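Local coordinates for purine nucleosidase, (IunH-1) (Sulfolobus solfataricus, PDB 3T8J), which is a nucleosidase-family protein with an alpha/beta fold, assembled from four chains, with a sodium ion bound in the model, at residues E43-L48 / T88-R93; G149-I154 / T272-F277; K256-I261 / S282-P287. All coordinates share one frame; numbering follows the deposited sequence.

Contact 1: E43-L48 / T88-R93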
loop_
_atom_site.group_PDB
_atom_site.type_symbol
_atom_site.label_atom_id
_atom_site.label_comp_id
_atom_site.label_asym_id
_atom_site.label_seq_id
_atom_site.Cartn_x
_atom_site.Cartn_y
_atom_site.Cartn_z
ATOM N N GLU A 43 -10.170 17.917 26.876
ATOM C CA GLU A 43 -10.674 16.572 27.239
ATOM C C GLU A 43 -10.344 16.213 28.677
ATOM O O GLU A 43 -11.178 15.622 29.382
ATOM C CB GLU A 43 -10.115 15.514 26.276
ATOM C CG GLU A 43 -10.592 15.628 24.858
ATOM C CD GLU A 43 -9.997 14.566 23.952
ATOM O OE1 GLU A 43 -8.939 13.992 24.337
ATOM O OE2 GLU A 43 -10.584 14.299 22.886
ATOM N N VAL A 44 -9.133 16.547 29.126
ATOM C CA VAL A 44 -8.735 16.319 30.518
ATOM C C VAL A 44 -9.614 17.124 31.484
ATOM O O VAL A 44 -10.148 16.627 32.475
ATOM C CB VAL A 44 -7.237 16.627 30.739
ATOM C CG1 VAL A 44 -6.836 16.443 32.195
ATOM C CG2 VAL A 44 -6.332 15.830 29.804
ATOM N N LYS A 45 -9.803 18.413 31.174
ATOM C CA LYS A 45 -10.640 19.258 32.000
ATOM C C LYS A 45 -12.105 18.815 32.029
ATOM O O LYS A 45 -12.750 18.869 33.073
ATOM C CB LYS A 45 -10.524 20.733 31.562
ATOM C CG LYS A 45 -9.093 21.324 31.642
ATOM C CD LYS A 45 -8.455 21.272 33.003
ATOM C CE LYS A 45 -7.061 21.953 33.033
ATOM N NZ LYS A 45 -7.106 23.462 32.909
ATOM N N ASN A 46 -12.598 18.309 30.904
ATOM C CA ASN A 46 -13.970 17.800 30.828
ATOM C C ASN A 46 -14.179 16.642 31.803
ATOM O O ASN A 46 -15.201 16.578 32.493
ATOM C CB ASN A 46 -14.318 17.304 29.415
ATOM C CG ASN A 46 -14.607 18.420 28.418
ATOM O OD1 ASN A 46 -14.740 19.608 28.761
ATOM N ND2 ASN A 46 -14.757 18.023 27.152
ATOM N N ALA A 47 -13.210 15.744 31.861
ATOM C CA ALA A 47 -13.349 14.594 32.745
ATOM C C ALA A 47 -13.328 14.978 34.235
ATOM O O ALA A 47 -14.124 14.493 35.033
ATOM C CB ALA A 47 -12.246 13.549 32.424
ATOM N N LEU A 48 -12.405 15.860 34.605
ATOM C CA LEU A 48 -12.298 16.369 35.964
ATOM C C LEU A 48 -13.568 17.099 36.397
ATOM O O LEU A 48 -14.104 16.861 37.466
ATOM C CB LEU A 48 -11.087 17.293 36.085
ATOM C CG LEU A 48 -9.709 16.618 35.949
ATOM C CD1 LEU A 48 -8.666 17.673 35.573
ATOM C CD2 LEU A 48 -9.305 15.865 37.215
ATOM N N THR A 88 -16.726 25.598 27.392
ATOM C CA THR A 88 -15.456 24.993 27.751
ATOM C C THR A 88 -15.317 25.043 29.261
ATOM O O THR A 88 -14.894 26.041 29.844
ATOM C CB THR A 88 -14.271 25.682 27.070
ATOM O OG1 THR A 88 -14.305 27.085 27.345
ATOM C CG2 THR A 88 -14.334 25.480 25.542
ATOM N N VAL A 89 -15.677 23.930 29.902
ATOM C CA VAL A 89 -15.738 23.858 31.351
ATOM C C VAL A 89 -14.360 23.762 31.989
ATOM O O VAL A 89 -13.376 23.465 31.317
ATOM C CB VAL A 89 -16.572 22.620 31.853
ATOM C CG1 VAL A 89 -18.009 22.658 31.336
ATOM C CG2 VAL A 89 -15.886 21.278 31.472
ATOM N N GLU A 90 -14.314 24.007 33.289
ATOM C CA GLU A 90 -13.074 23.982 34.056
ATOM C C GLU A 90 -13.428 23.447 35.447
ATOM O O GLU A 90 -14.327 23.983 36.103
ATOM C CB GLU A 90 -12.460 25.407 34.137
ATOM C CG GLU A 90 -11.088 25.533 34.844
ATOM C CD GLU A 90 -9.929 24.825 34.139
ATOM O OE1 GLU A 90 -10.104 24.309 33.013
ATOM O OE2 GLU A 90 -8.822 24.793 34.741
ATOM N N PRO A 91 -12.727 22.405 35.910
ATOM C CA PRO A 91 -12.935 21.990 37.303
ATOM C C PRO A 91 -12.543 23.070 38.292
ATOM O O PRO A 91 -11.628 23.884 38.034
ATOM C CB PRO A 91 -11.999 20.786 37.454
ATOM C CG PRO A 91 -10.910 21.052 36.453
ATOM C CD PRO A 91 -11.614 21.684 35.276
ATOM N N LYS A 92 -13.240 23.082 39.425
ATOM C CA LYS A 92 -12.946 24.021 40.491
ATOM C C LYS A 92 -11.843 23.575 41.422
ATOM O O LYS A 92 -11.152 24.409 42.005
ATOM C CB LYS A 92 -14.216 24.299 41.293
ATOM C CG LYS A 92 -15.280 25.048 40.507
ATOM C CD LYS A 92 -16.463 25.381 41.407
ATOM C CE LYS A 92 -17.619 25.983 40.625
ATOM N NZ LYS A 92 -17.183 27.204 39.885
ATOM N N ARG A 93 -11.721 22.259 41.631
ATOM C CA ARG A 93 -10.827 21.715 42.634
ATOM C C ARG A 93 -9.937 20.567 42.129
ATOM O O ARG A 93 -8.755 20.517 42.469
ATOM C CB ARG A 93 -11.649 21.200 43.820
ATOM C CG ARG A 93 -12.458 22.244 44.535
ATOM C CD ARG A 93 -13.467 21.584 45.484
ATOM N NE ARG A 93 -14.460 20.831 44.709
ATOM C CZ ARG A 93 -15.513 21.369 44.093
ATOM N NH1 ARG A 93 -15.751 22.684 44.160
ATOM N NH2 ARG A 93 -16.334 20.585 43.396
HETATM O O HOH W 1 -16.476 21.792 28.068
#
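Asn-46 OD1, which rests against Val-89, has two polar partners: Gln-42 NE2, one turn back on the same helix, donates to it, and a water 2.9 Å from Asn-46 OD1 can donate to it, though other acceptors compete for its protons. That water accepts from Val-89 N at 2.9 Å, so the amide oxygen can be linked to the loop through it. The helix, 40-53, is the connecting element of a beta-alpha-beta crossover between the parallel strands 27-33 and 60-62, and residues 88-93 run across its outer side as an irregular loop. Gln-42 NE2 also reaches Val-89 O, while Asn-46 ND2 donates to Gly-82 O and to Thr-10 O, next to the sodium ligand Asp-9; both ends of the amide are thus held, which fixes its rotation, with the side chain about 10 Å from the ion. Beside these polar bonds, Val-89 CG2 packs against Asn-46 OD1 at 3.4 Å, the two side chains crossing at about a right angle.

Nearer the surface, Lys-45 forms a salt bridge with Glu-90. Its ammonium NZ lies 2.8 Å from Glu-90 OE2 and uses the syn lone pair of that oxygen; the second bond, from Lys-45 NZ to Glu-90 OE1 at 3.1 Å, is weak. Glu-90 starts away from the helix, but a bend at chi2 (65°) returns its carboxylate to the lysine, whose own chain bends at chi2 and chi4. The lysine chain crosses the glutamate obliquely, and Lys-45 CG passes 3.4 Å from Glu-90 OE1. Pro-91 packs against the helix next to this pair: it crosses the Lys-45 side chain at about a right angle, CD against CD, and Pro-91 CG touches Leu-48 CB at 3.8 Å.

Contact 2: G149-I154 / T272-F277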
loop_
_atom_site.group_PDB
_atom_site.type_symbol
_atom_site.label_atom_id
_atom_site.label_comp_id
_atom_site.label_asym_id
_atom_site.label_seq_id
_atom_site.Cartn_x
_atom_site.Cartn_y
_atom_site.Cartn_z
ATOM N N GLY A 149 -15.338 0.742 14.884
ATOM C CA GLY A 149 -15.480 0.080 13.620
ATOM C C GLY A 149 -16.750 0.371 12.854
ATOM O O GLY A 149 -17.706 0.988 13.364
ATOM N N ALA A 150 -16.738 -0.092 11.614
ATOM C CA ALA A 150 -17.888 -0.056 10.715
ATOM C C ALA A 150 -17.858 -1.364 9.933
ATOM O O ALA A 150 -17.032 -1.578 9.044
ATOM C CB ALA A 150 -17.836 1.185 9.803
ATOM N N VAL A 151 -18.735 -2.271 10.326
ATOM C CA VAL A 151 -18.666 -3.653 9.830
ATOM C C VAL A 151 -19.430 -3.838 8.541
ATOM O O VAL A 151 -19.400 -4.933 7.953
ATOM C CB VAL A 151 -19.085 -4.652 10.914
ATOM C CG1 VAL A 151 -18.142 -4.514 12.127
ATOM C CG2 VAL A 151 -20.536 -4.430 11.328
ATOM N N PHE A 152 -20.134 -2.798 8.082
ATOM C CA PHE A 152 -20.707 -2.778 6.739
ATOM C C PHE A 152 -20.091 -1.626 5.922
ATOM O O PHE A 152 -20.618 -1.207 4.897
ATOM C CB PHE A 152 -22.219 -2.618 6.842
ATOM C CG PHE A 152 -22.897 -3.729 7.581
ATOM C CD1 PHE A 152 -23.024 -4.980 7.001
ATOM C CD2 PHE A 152 -23.412 -3.531 8.856
ATOM C CE1 PHE A 152 -23.642 -6.016 7.699
ATOM C CE2 PHE A 152 -24.030 -4.557 9.545
ATOM C CZ PHE A 152 -24.145 -5.780 8.979
ATOM N N GLY A 153 -18.946 -1.130 6.377
ATOM C CA GLY A 153 -18.286 -0.016 5.703
ATOM C C GLY A 153 -19.088 1.277 5.633
ATOM O O GLY A 153 -18.898 2.033 4.686
ATOM N N ILE A 154 -20.002 1.516 6.583
ATOM C CA ILE A 154 -20.768 2.763 6.661
ATOM C C ILE A 154 -20.108 3.559 7.785
ATOM O O ILE A 154 -20.452 3.406 8.965
ATOM C CB ILE A 154 -22.274 2.547 6.941
ATOM C CG1 ILE A 154 -22.922 1.685 5.850
ATOM C CG2 ILE A 154 -22.972 3.907 7.089
ATOM C CD1 ILE A 154 -22.712 2.159 4.448
ATOM N N THR A 272 -12.407 -1.588 9.507
ATOM C CA THR A 272 -12.498 -2.909 10.188
ATOM C C THR A 272 -13.064 -3.913 9.176
ATOM O O THR A 272 -14.253 -3.863 8.813
ATOM C CB THR A 272 -13.399 -2.827 11.426
ATOM O OG1 THR A 272 -14.670 -2.273 11.053
ATOM C CG2 THR A 272 -12.773 -1.963 12.532
ATOM N N LEU A 273 -12.193 -4.816 8.711
ATOM C CA LEU A 273 -12.509 -5.797 7.655
ATOM C C LEU A 273 -12.831 -7.129 8.341
ATOM O O LEU A 273 -11.969 -7.680 9.000
ATOM C CB LEU A 273 -11.308 -5.933 6.728
ATOM C CG LEU A 273 -10.818 -4.561 6.192
ATOM C CD1 LEU A 273 -9.394 -4.649 5.681
ATOM C CD2 LEU A 273 -11.800 -3.923 5.187
ATOM N N VAL A 274 -14.063 -7.593 8.148
ATOM C CA VAL A 274 -14.588 -8.708 8.960
ATOM C C VAL A 274 -14.784 -9.987 8.128
ATOM O O VAL A 274 -15.560 -10.006 7.163
ATOM C CB VAL A 274 -15.896 -8.317 9.625
ATOM C CG1 VAL A 274 -16.433 -9.469 10.472
ATOM C CG2 VAL A 274 -15.711 -7.059 10.520
ATOM N N ASP A 275 -14.050 -11.046 8.493
ATOM C CA ASP A 275 -14.212 -12.376 7.913
ATOM C C ASP A 275 -15.317 -13.083 8.690
ATOM O O ASP A 275 -15.192 -13.290 9.909
ATOM C CB ASP A 275 -12.873 -13.116 7.973
ATOM C CG ASP A 275 -12.863 -14.428 7.177
ATOM O OD1 ASP A 275 -13.937 -14.902 6.770
ATOM O OD2 ASP A 275 -11.734 -14.903 6.878
ATOM N N ARG A 276 -16.380 -13.458 7.978
ATOM C CA ARG A 276 -17.551 -14.141 8.528
ATOM C C ARG A 276 -17.465 -15.661 8.297
ATOM O O ARG A 276 -18.408 -16.405 8.652
ATOM C CB ARG A 276 -18.836 -13.601 7.875
ATOM C CG ARG A 276 -18.946 -12.066 7.761
ATOM C CD ARG A 276 -20.149 -11.657 6.896
ATOM N NE ARG A 276 -19.984 -12.145 5.531
ATOM C CZ ARG A 276 -19.224 -11.575 4.599
ATOM N NH1 ARG A 276 -18.598 -10.432 4.838
ATOM N NH2 ARG A 276 -19.108 -12.188 3.416
ATOM N N PHE A 277 -16.371 -16.120 7.669
ATOM C CA PHE A 277 -16.134 -17.543 7.345
ATOM C C PHE A 277 -17.141 -18.097 6.320
ATOM O O PHE A 277 -17.379 -19.311 6.270
ATOM C CB PHE A 277 -16.114 -18.401 8.639
ATOM C CG PHE A 277 -15.448 -17.713 9.828
ATOM C CD1 PHE A 277 -14.124 -17.296 9.761
ATOM C CD2 PHE A 277 -16.148 -17.468 10.997
ATOM C CE1 PHE A 277 -13.495 -16.690 10.833
ATOM C CE2 PHE A 277 -15.519 -16.845 12.082
ATOM C CZ PHE A 277 -14.192 -16.459 11.996
HETATM O O HOH W 2 -14.789 -0.009 8.567
#
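Thr-272 directs its CB toward the loop 149-154, and each atom beyond it has a distinct partner. CB itself lies 4.2 Å from Gly-149 CA. The methyl CG2 comes closer, 3.6 Å from Gly-149 CA, where the glycine backbone, with a positive phi of 89°, presents no side chain to the threonine. The other branch, OG1, is set between the backbone N and the carbonyl carbon (chi1 53°), which turns it to Ala-150: Ala-150 N donates to Thr-272 OG1 at 3.1 Å with an N-H...O angle of 147°, a moderately bent bond.

A water bridges the two main chains. It donates to Ala-150 O at 2.8 Å and accepts from Thr-272 N at 3.0 Å, giving the two buried main-chain groups a shared partner. Two residues along the strand, Val-274 again points toward the loop, and its CG2 packs on Val-151 CG1 at 3.9 Å. Tyr-293 touches both valines, so this apolar pair continues onto strand 289-295.

The loop has its own support. Asp-188 accepts from the backbone N of Val-151, Phe-152 and Ile-154, and a weak bond joins Gly-153 N to Ala-150 O. Just past the strand, Arg-276 NH1 donates to Pro-159 O of the second subunit. The arrangement is thus a type I beta turn, Ala-150 to Gly-153, in the loop that follows the parallel strand 141-147 of an alpha/beta fold, set against 272-275, an outermost strand of the mixed sheet within this chain.

Contact 3: K256-I261 / S282-P287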
loop_
_atom_site.group_PDB
_atom_site.type_symbol
_atom_site.label_atom_id
_atom_site.label_comp_id
_atom_site.label_asym_id
_atom_site.label_seq_id
_atom_site.Cartn_x
_atom_site.Cartn_y
_atom_site.Cartn_z
ATOM N N LYS A 256 -19.017 -14.163 16.729
ATOM C CA LYS A 256 -17.573 -14.145 16.881
ATOM C C LYS A 256 -16.939 -14.257 15.498
ATOM O O LYS A 256 -17.165 -15.235 14.773
ATOM C CB LYS A 256 -17.115 -15.296 17.776
ATOM C CG LYS A 256 -17.512 -15.104 19.232
ATOM C CD LYS A 256 -16.879 -16.161 20.149
ATOM C CE LYS A 256 -17.170 -15.867 21.612
ATOM N NZ LYS A 256 -16.595 -16.920 22.526
ATOM N N ARG A 257 -16.133 -13.261 15.140
ATOM C CA ARG A 257 -15.567 -13.169 13.799
ATOM C C ARG A 257 -14.106 -12.753 13.835
ATOM O O ARG A 257 -13.592 -12.421 14.909
ATOM C CB ARG A 257 -16.445 -12.222 12.964
ATOM C CG ARG A 257 -17.682 -13.001 12.467
ATOM C CD ARG A 257 -18.730 -12.199 11.782
ATOM N NE ARG A 257 -19.847 -13.040 11.380
ATOM C CZ ARG A 257 -20.975 -12.595 10.812
ATOM N NH1 ARG A 257 -21.160 -11.300 10.573
ATOM N NH2 ARG A 257 -21.917 -13.463 10.462
ATOM N N PHE A 258 -13.436 -12.785 12.680
ATOM C CA PHE A 258 -12.047 -12.383 12.562
ATOM C C PHE A 258 -11.987 -10.975 11.939
ATOM O O PHE A 258 -12.427 -10.785 10.787
ATOM C CB PHE A 258 -11.228 -13.383 11.725
ATOM C CG PHE A 258 -9.800 -12.956 11.493
ATOM C CD1 PHE A 258 -8.917 -12.846 12.546
ATOM C CD2 PHE A 258 -9.339 -12.702 10.208
ATOM C CE1 PHE A 258 -7.608 -12.454 12.337
ATOM C CE2 PHE A 258 -8.037 -12.316 9.993
ATOM C CZ PHE A 258 -7.175 -12.182 11.052
ATOM N N VAL A 259 -11.485 -10.022 12.720
ATOM C CA VAL A 259 -11.436 -8.588 12.322
ATOM C C VAL A 259 -9.993 -8.202 12.002
ATOM O O VAL A 259 -9.093 -8.410 12.829
ATOM C CB VAL A 259 -11.936 -7.692 13.442
ATOM C CG1 VAL A 259 -11.873 -6.203 12.983
ATOM C CG2 VAL A 259 -13.371 -8.063 13.872
ATOM N N VAL A 260 -9.781 -7.630 10.800
ATOM C CA VAL A 260 -8.496 -7.092 10.391
ATOM C C VAL A 260 -8.623 -5.562 10.378
ATOM O O VAL A 260 -9.643 -5.075 9.898
ATOM C CB VAL A 260 -8.098 -7.555 9.013
ATOM C CG1 VAL A 260 -6.787 -6.901 8.569
ATOM C CG2 VAL A 260 -7.897 -9.102 9.024
ATOM N N ILE A 261 -7.635 -4.885 10.971
ATOM C CA ILE A 261 -7.607 -3.402 10.962
ATOM C C ILE A 261 -6.721 -2.947 9.819
ATOM O O ILE A 261 -5.551 -3.336 9.714
ATOM C CB ILE A 261 -7.028 -2.877 12.265
ATOM C CG1 ILE A 261 -7.731 -3.446 13.496
ATOM C CG2 ILE A 261 -7.043 -1.320 12.256
ATOM C CD1 ILE A 261 -9.237 -3.130 13.574
ATOM N N SER A 282 -10.757 -17.172 2.707
ATOM C CA SER A 282 -10.820 -16.742 4.102
ATOM C C SER A 282 -9.417 -16.358 4.549
ATOM O O SER A 282 -8.408 -16.888 4.056
ATOM C CB SER A 282 -11.461 -17.821 4.979
ATOM O OG SER A 282 -11.429 -17.544 6.375
ATOM N N TRP A 283 -9.348 -15.382 5.435
ATOM C CA TRP A 283 -8.077 -14.876 5.901
ATOM C C TRP A 283 -7.564 -15.656 7.109
ATOM O O TRP A 283 -6.352 -15.907 7.237
ATOM C CB TRP A 283 -8.239 -13.410 6.284
ATOM C CG TRP A 283 -8.673 -12.555 5.136
ATOM C CD1 TRP A 283 -8.315 -12.669 3.821
ATOM C CD2 TRP A 283 -9.534 -11.406 5.213
ATOM N NE1 TRP A 283 -8.908 -11.665 3.075
ATOM C CE2 TRP A 283 -9.662 -10.890 3.909
ATOM C CE3 TRP A 283 -10.215 -10.787 6.261
ATOM C CZ2 TRP A 283 -10.433 -9.749 3.623
ATOM C CZ3 TRP A 283 -10.968 -9.660 5.989
ATOM C CH2 TRP A 283 -11.070 -9.153 4.679
ATOM N N SER A 284 -8.488 -16.001 8.002
ATOM C CA SER A 284 -8.210 -16.820 9.181
ATOM C C SER A 284 -9.494 -17.483 9.631
ATOM O O SER A 284 -10.582 -16.931 9.434
ATOM C CB SER A 284 -7.650 -15.993 10.349
ATOM O OG SER A 284 -7.235 -16.800 11.446
ATOM N N ASP A 285 -9.387 -18.646 10.264
ATOM C CA ASP A 285 -10.542 -19.254 10.918
ATOM C C ASP A 285 -10.590 -19.031 12.423
ATOM O O ASP A 285 -11.403 -19.642 13.104
ATOM C CB ASP A 285 -10.588 -20.745 10.596
ATOM C CG ASP A 285 -11.144 -20.997 9.229
ATOM O OD1 ASP A 285 -12.382 -20.824 9.058
ATOM O OD2 ASP A 285 -10.349 -21.340 8.316
ATOM N N LYS A 286 -9.747 -18.139 12.928
ATOM C CA LYS A 286 -9.643 -17.888 14.343
ATOM C C LYS A 286 -10.280 -16.542 14.682
ATOM O O LYS A 286 -9.694 -15.508 14.390
ATOM C CB LYS A 286 -8.171 -17.871 14.755
ATOM C CG LYS A 286 -7.428 -19.155 14.434
ATOM C CD LYS A 286 -5.926 -18.915 14.578
ATOM C CE LYS A 286 -5.155 -20.189 14.306
ATOM N NZ LYS A 286 -3.682 -19.911 14.364
ATOM N N PRO A 287 -11.474 -16.560 15.273
ATOM C CA PRO A 287 -12.043 -15.249 15.639
ATOM C C PRO A 287 -11.209 -14.505 16.675
ATOM O O PRO A 287 -10.585 -15.105 17.539
ATOM C CB PRO A 287 -13.397 -15.597 16.233
ATOM C CG PRO A 287 -13.339 -17.035 16.573
ATOM C CD PRO A 287 -12.385 -17.662 15.608
#
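The Phe-258 ring has Ser-284 over one face and Trp-283 at its edge. Ser-284 CB sits 3.6 Å from the centroid of the Phe-258 ring and only 9° off the ring normal, a well-centred CH-pi contact. At the edge, near the ring plane, Trp-283 CB meets Phe-258 CE2 at 3.9 Å, the two side chains crossing at about a right angle. Lys-286 O approaches Phe-258 CD1 obliquely, at 3.3 Å. The indole has Phe-258 CD2 at its own edge, while Val-260 CG2 reaches Trp-283 CE3 obliquely at 4.0 Å.

The serine hydroxyl is engaged within its own loop. Lying anti to the backbone N (chi1 of Ser-284 -173°), Ser-284 OG accepts from Lys-286 N at 3.2 Å, an ST turn, after which Lys-286 O comes near the same ring. Past the turn the loop comes close to the strand backbone: Pro-287 CA lies 3.3 Å from Arg-257 O, and Pro-287 CB faces the CB of Lys-256. No hydrogen bond joins the two segments, so their association rests on van der Waals and CH-pi contacts.

Other groups supply polar anchors: Asp-275 OD2 accepts from Trp-283 N, and Asn-288 OD1 accepts from Val-259 N. Val-260 and Trp-283 also pack on Ile-267 of the second subunit. Strand 251-261 lies in the sheet between strands 272-275 and 289-295, antiparallel to both; residues 282-287 belong to the connection from 272-275 to 289-295, which passes strand 251-261, while Val-260 and Ile-261 touch helix 169-177.

How the contacts relate
From the N terminus, contact 1 closes first, joining helix 40-53 to loop 88-93 around an excursion that includes strand 60-62 and helix 76-79. Contact 2 opens at 149-154; before it closes at 272-277, contact 3 opens at 256-261, closing at 282-287. These two cross along the chain, whereas contact 1 stands in series with both. Contacts 2 and 3, centres 10 Å apart, meet where strands 251-261 and 272-275 are sheet neighbours, and residues 275-277 also touch the loop 282-287; both contacts reach the second subunit. Contact 1 lies on the opposite side of the chain's centre from both, its centre 36 Å from that of contact 2, beside the parallel strands at the other end of the sheet.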